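Long-range contact in prolyl endopeptidase (Myxococcus xanthus, PDB 2BKL), which probably cleaves oligopeptides on the carboxyl side of proline, and also of alanine, as a serine peptidase of the prolyl oligopeptidase family: residues Arg62-Pro75 with Glu401-Glu413. Residues are numbered along the deposited sequence; the frame is centred on the assembly and turned at random.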
loop_
_atom_site.group_PDB
_atom_site.type_symbol
_atom_site.label_atom_id
_atom_site.label_comp_id
_atom_site.label_asym_id
_atom_site.label_seq_id
_atom_site.Cartn_x
_atom_site.Cartn_y
_atom_site.Cartn_z
ATOM N N ARG A 62 11.049 13.053 20.884
ATOM C CA ARG A 62 11.502 13.403 19.551
ATOM C C ARG A 62 10.419 13.069 18.513
ATOM O O ARG A 62 10.152 13.863 17.599
ATOM C CB ARG A 62 12.815 12.676 19.226
ATOM C CG ARG A 62 13.426 13.022 17.865
ATOM C CD ARG A 62 13.638 14.523 17.611
ATOM N NE ARG A 62 14.333 14.754 16.346
ATOM C CZ ARG A 62 14.228 15.869 15.623
ATOM N NH1 ARG A 62 13.471 16.878 16.032
ATOM N NH2 ARG A 62 14.895 15.969 14.479
ATOM N N PHE A 63 9.793 11.906 18.664
ATOM C CA PHE A 63 8.712 11.515 17.754
ATOM C C PHE A 63 7.501 12.441 17.916
ATOM O O PHE A 63 6.796 12.710 16.954
ATOM C CB PHE A 63 8.316 10.050 17.933
ATOM C CG PHE A 63 9.341 9.060 17.434
ATOM C CD1 PHE A 63 9.976 9.241 16.222
ATOM C CD2 PHE A 63 9.656 7.948 18.181
ATOM C CE1 PHE A 63 10.901 8.305 15.747
ATOM C CE2 PHE A 63 10.597 7.012 17.712
ATOM C CZ PHE A 63 11.214 7.212 16.505
ATOM N N LYS A 64 7.272 12.975 19.113
ATOM C CA LYS A 64 6.199 13.953 19.280
ATOM C C LYS A 64 6.490 15.242 18.489
ATOM O O LYS A 64 5.608 15.797 17.840
ATOM C CB LYS A 64 5.963 14.236 20.769
ATOM C CG LYS A 64 4.646 14.915 21.033
ATOM C CD LYS A 64 4.396 15.079 22.525
ATOM C CE LYS A 64 3.236 16.040 22.781
ATOM N NZ LYS A 64 3.654 17.447 22.549
ATOM N N GLU A 65 7.743 15.683 18.497
ATOM C CA GLU A 65 8.180 16.850 17.753
ATOM C C GLU A 65 8.059 16.623 16.236
ATOM O O GLU A 65 7.773 17.551 15.471
ATOM C CB GLU A 65 9.621 17.175 18.177
ATOM C CG GLU A 65 10.348 18.288 17.469
ATOM C CD GLU A 65 11.685 18.633 18.139
ATOM O OE1 GLU A 65 12.330 17.723 18.754
ATOM O OE2 GLU A 65 12.102 19.818 18.044
ATOM N N LEU A 66 8.242 15.379 15.803
ATOM C CA LEU A 66 8.303 15.062 14.376
ATOM C C LEU A 66 6.974 14.647 13.776
ATOM O O LEU A 66 6.692 14.968 12.621
ATOM C CB LEU A 66 9.301 13.923 14.134
ATOM C CG LEU A 66 10.769 14.266 14.346
ATOM C CD1 LEU A 66 11.599 13.015 14.319
ATOM C CD2 LEU A 66 11.230 15.291 13.310
ATOM N N PHE A 67 6.165 13.889 14.509
ATOM C CA PHE A 67 4.968 13.254 13.917
ATOM C C PHE A 67 3.747 14.161 13.872
ATOM O O PHE A 67 2.837 13.930 13.068
ATOM C CB PHE A 67 4.576 11.964 14.649
ATOM C CG PHE A 67 5.469 10.794 14.393
ATOM C CD1 PHE A 67 6.665 10.899 13.690
ATOM C CD2 PHE A 67 5.115 9.575 14.914
ATOM C CE1 PHE A 67 7.458 9.759 13.471
ATOM C CE2 PHE A 67 5.905 8.440 14.723
ATOM C CZ PHE A 67 7.088 8.547 14.010
ATOM N N TYR A 68 3.664 15.144 14.767
ATOM C CA TYR A 68 2.578 16.130 14.687
ATOM C C TYR A 68 3.061 17.217 13.754
ATOM O O TYR A 68 4.070 17.861 14.022
ATOM C CB TYR A 68 2.243 16.692 16.060
ATOM C CG TYR A 68 1.510 15.721 16.964
ATOM C CD1 TYR A 68 0.163 15.447 16.778
ATOM C CD2 TYR A 68 2.170 15.079 18.029
ATOM C CE1 TYR A 68 -0.518 14.563 17.622
ATOM C CE2 TYR A 68 1.524 14.200 18.859
ATOM C CZ TYR A 68 0.181 13.911 18.670
ATOM O OH TYR A 68 -0.455 12.999 19.512
ATOM N N THR A 69 2.393 17.376 12.617
ATOM C CA THR A 69 2.807 18.360 11.627
ATOM C C THR A 69 1.630 19.200 11.162
ATOM O O THR A 69 0.457 18.842 11.354
ATOM C CB THR A 69 3.400 17.700 10.368
ATOM O OG1 THR A 69 2.358 17.050 9.647
ATOM C CG2 THR A 69 4.387 16.607 10.709
ATOM N N ASP A 70 1.983 20.313 10.541
ATOM C CA ASP A 70 1.084 21.117 9.735
ATOM C C ASP A 70 1.352 20.705 8.309
ATOM O O ASP A 70 2.462 20.880 7.810
ATOM C CB ASP A 70 1.404 22.604 9.880
ATOM C CG ASP A 70 1.081 23.119 11.227
ATOM O OD1 ASP A 70 -0.085 22.969 11.655
ATOM O OD2 ASP A 70 1.942 23.659 11.964
ATOM N N SER A 71 0.365 20.133 7.649
ATOM C CA SER A 71 0.504 19.761 6.269
ATOM C C SER A 71 -0.821 20.007 5.562
ATOM O O SER A 71 -1.876 20.181 6.191
ATOM C CB SER A 71 0.896 18.302 6.155
ATOM O OG SER A 71 -0.197 17.427 6.410
ATOM N N VAL A 72 -0.732 20.090 4.248
ATOM C CA VAL A 72 -1.922 20.181 3.393
ATOM C C VAL A 72 -1.741 19.284 2.172
ATOM O O VAL A 72 -0.607 19.196 1.638
ATOM C CB VAL A 72 -2.214 21.625 2.978
ATOM C CG1 VAL A 72 -1.116 22.181 2.100
ATOM C CG2 VAL A 72 -3.573 21.719 2.264
ATOM N N SER A 73 -2.821 18.614 1.751
ATOM C CA SER A 73 -2.873 17.717 0.568
ATOM C C SER A 73 -3.041 18.553 -0.693
ATOM O O SER A 73 -3.431 19.703 -0.633
ATOM C CB SER A 73 -4.067 16.702 0.634
ATOM O OG SER A 73 -5.386 17.249 0.255
ATOM N N THR A 74 -2.775 17.950 -1.850
ATOM C CA THR A 74 -3.193 18.577 -3.103
ATOM C C THR A 74 -4.706 18.790 -3.120
ATOM O O THR A 74 -5.454 17.949 -2.601
ATOM C CB THR A 74 -2.809 17.754 -4.354
ATOM O OG1 THR A 74 -3.310 16.426 -4.278
ATOM C CG2 THR A 74 -1.315 17.584 -4.459
ATOM N N PRO A 75 -5.161 19.878 -3.729
ATOM C CA PRO A 75 -6.592 20.192 -3.709
ATOM C C PRO A 75 -7.386 19.541 -4.838
ATOM O O PRO A 75 -6.891 19.373 -5.961
ATOM C CB PRO A 75 -6.601 21.707 -3.850
ATOM C CG PRO A 75 -5.355 22.031 -4.610
ATOM C CD PRO A 75 -4.379 20.955 -4.358
ATOM N N GLU A 401 5.508 26.618 -9.381
ATOM C CA GLU A 401 5.674 27.401 -8.146
ATOM C C GLU A 401 5.500 26.463 -6.968
ATOM O O GLU A 401 4.607 25.624 -7.001
ATOM C CB GLU A 401 4.568 28.466 -8.016
ATOM C CG GLU A 401 4.386 29.406 -9.192
ATOM C CD GLU A 401 3.189 30.327 -9.009
ATOM O OE1 GLU A 401 3.217 31.175 -8.081
ATOM O OE2 GLU A 401 2.216 30.203 -9.778
ATOM N N LEU A 402 6.300 26.626 -5.916
ATOM C CA LEU A 402 6.029 25.943 -4.659
ATOM C C LEU A 402 4.697 26.405 -4.091
ATOM O O LEU A 402 4.432 27.610 -3.936
ATOM C CB LEU A 402 7.157 26.175 -3.663
ATOM C CG LEU A 402 7.001 25.451 -2.323
ATOM C CD1 LEU A 402 7.224 23.953 -2.496
ATOM C CD2 LEU A 402 7.983 26.047 -1.333
ATOM N N TRP A 403 3.847 25.450 -3.772
ATOM C CA TRP A 403 2.523 25.707 -3.265
ATOM C C TRP A 403 2.418 25.395 -1.766
ATOM O O TRP A 403 1.713 26.092 -1.049
ATOM C CB TRP A 403 1.516 24.891 -4.067
ATOM C CG TRP A 403 0.060 25.148 -3.781
ATOM C CD1 TRP A 403 -0.689 26.193 -4.243
ATOM C CD2 TRP A 403 -0.831 24.320 -3.039
ATOM N NE1 TRP A 403 -1.985 26.077 -3.809
ATOM C CE2 TRP A 403 -2.101 24.941 -3.056
ATOM C CE3 TRP A 403 -0.682 23.130 -2.315
ATOM C CZ2 TRP A 403 -3.211 24.396 -2.412
ATOM C CZ3 TRP A 403 -1.787 22.584 -1.689
ATOM C CH2 TRP A 403 -3.038 23.222 -1.734
ATOM N N ALA A 404 3.046 24.307 -1.322
ATOM C CA ALA A 404 3.065 23.940 0.090
ATOM C C ALA A 404 4.321 23.171 0.391
ATOM O O ALA A 404 4.856 22.515 -0.466
ATOM C CB ALA A 404 1.840 23.089 0.440
ATOM N N LYS A 405 4.791 23.272 1.634
ATOM C CA LYS A 405 5.953 22.545 2.109
ATOM C C LYS A 405 5.719 22.217 3.566
ATOM O O LYS A 405 5.312 23.095 4.325
ATOM C CB LYS A 405 7.186 23.448 1.950
ATOM C CG LYS A 405 8.489 22.917 2.480
ATOM C CD LYS A 405 9.682 23.784 2.024
ATOM C CE LYS A 405 9.800 25.091 2.809
ATOM N NZ LYS A 405 10.874 25.061 3.876
ATOM N N VAL A 406 5.945 20.964 3.958
ATOM C CA VAL A 406 5.869 20.565 5.374
ATOM C C VAL A 406 7.141 20.973 6.101
ATOM O O VAL A 406 8.245 20.587 5.710
ATOM C CB VAL A 406 5.656 19.045 5.530
ATOM C CG1 VAL A 406 5.503 18.714 6.984
ATOM C CG2 VAL A 406 4.418 18.587 4.767
ATOM N N ASP A 407 6.988 21.784 7.141
ATOM C CA ASP A 407 8.107 22.188 7.969
ATOM C C ASP A 407 8.311 21.100 9.036
ATOM O O ASP A 407 7.367 20.706 9.737
ATOM C CB ASP A 407 7.820 23.547 8.610
ATOM C CG ASP A 407 8.003 24.699 7.627
ATOM O OD1 ASP A 407 7.085 24.960 6.820
ATOM O OD2 ASP A 407 9.046 25.391 7.579
ATOM N N VAL A 408 9.530 20.594 9.121
ATOM C CA VAL A 408 9.879 19.540 10.062
ATOM C C VAL A 408 11.158 19.987 10.791
ATOM O O VAL A 408 12.067 20.503 10.155
ATOM C CB VAL A 408 10.131 18.210 9.292
ATOM C CG1 VAL A 408 10.573 17.107 10.223
ATOM C CG2 VAL A 408 8.884 17.755 8.556
ATOM N N PRO A 409 11.228 19.829 12.114
ATOM C CA PRO A 409 12.403 20.289 12.874
ATOM C C PRO A 409 13.580 19.332 12.704
ATOM O O PRO A 409 13.853 18.520 13.588
ATOM C CB PRO A 409 11.894 20.328 14.313
ATOM C CG PRO A 409 10.832 19.291 14.349
ATOM C CD PRO A 409 10.179 19.309 12.997
ATOM N N MET A 410 14.278 19.463 11.586
ATOM C CA MET A 410 15.424 18.619 11.245
ATOM C C MET A 410 16.325 19.413 10.325
ATOM O O MET A 410 15.901 20.425 9.776
ATOM C CB MET A 410 14.948 17.381 10.486
ATOM C CG MET A 410 14.045 17.769 9.308
ATOM S SD MET A 410 13.972 16.704 7.905
ATOM C CE MET A 410 15.634 16.107 7.860
ATOM N N ASN A 411 17.563 18.961 10.154
ATOM C CA ASN A 411 18.510 19.601 9.239
ATOM C C ASN A 411 18.915 18.619 8.160
ATOM O O ASN A 411 19.745 17.745 8.406
ATOM C CB ASN A 411 19.746 20.093 9.995
ATOM C CG ASN A 411 20.772 20.767 9.073
ATOM O OD1 ASN A 411 20.588 20.866 7.849
ATOM N ND2 ASN A 411 21.867 21.239 9.669
ATOM N N PRO A 412 18.318 18.738 6.971
ATOM C CA PRO A 412 18.561 17.780 5.879
ATOM C C PRO A 412 20.027 17.670 5.451
ATOM O O PRO A 412 20.427 16.597 4.974
ATOM C CB PRO A 412 17.711 18.324 4.724
ATOM C CG PRO A 412 16.707 19.225 5.363
ATOM C CD PRO A 412 17.343 19.782 6.575
ATOM N N GLU A 413 20.812 18.729 5.632
ATOM C CA GLU A 413 22.213 18.750 5.197
ATOM C C GLU A 413 23.126 17.829 5.996
ATOM O O GLU A 413 24.270 17.565 5.604
ATOM C CB GLU A 413 22.763 20.185 5.265
ATOM C CG GLU A 413 22.004 21.170 4.385
ATOM C CD GLU A 413 21.938 20.734 2.925
ATOM O OE1 GLU A 413 23.019 20.602 2.293
ATOM O OE2 GLU A 413 20.807 20.507 2.407
HETATM O O HOH W 1 4.792 21.063 10.641
HETATM O O HOH W 2 4.303 22.733 7.712
#
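The R62 chain leaves with CG opposite the main-chain nitrogen (chi1 -177°), then bends at chi2 (54°), which brings its guanidinium up to the carbonyl of P409. Both terminal nitrogens grip that one oxygen end-on: NH1 lies 3.0 Å and NH2 2.9 Å from P409 O. The oxygen lies in the guanidinium plane, and both donors lie in the plane of the carbonyl. NH1 also makes a salt bridge to E65 OE1, through a weak hydrogen bond, and CD2 of L66 lies over one face of the guanidinium. With an alanine here, P409 O would probably lose both donors and E65 would be left without this charge partner.

P409, the centre of an inverse gamma turn, sits against E65, with its CG 3.3 Å from E65 CG. L66 CD2 meets V408 CG1 at 3.6 Å, the two side chains crossing at about a right angle. Two waters then join the two segments. One accepts from D70 N and donates to D407 O; the other accepts from D407 N and donates to D70 O. Further along, V72 CG1 lies between its backbone N and carbonyl carbon (chi1 65°) and packs 3.5 Å from A404 CB. The six-membered part of the W403 indole meets S73 O at its edge, while P75 CD approaches W403 CH2 obliquely at 3.7 Å. Y378 meets the W403 ring edge-to-face.

W403 and A404 both face I390 in a classic beta bulge on strand 400-405. This strand lies in the last propeller blade and strand 71-78 in the first. The segments run side by side as the two linkers between propeller and peptidase domain, where the seven-bladed propeller stays unclosed by a shared strand, as is characteristic of the prolyl oligopeptidase fold.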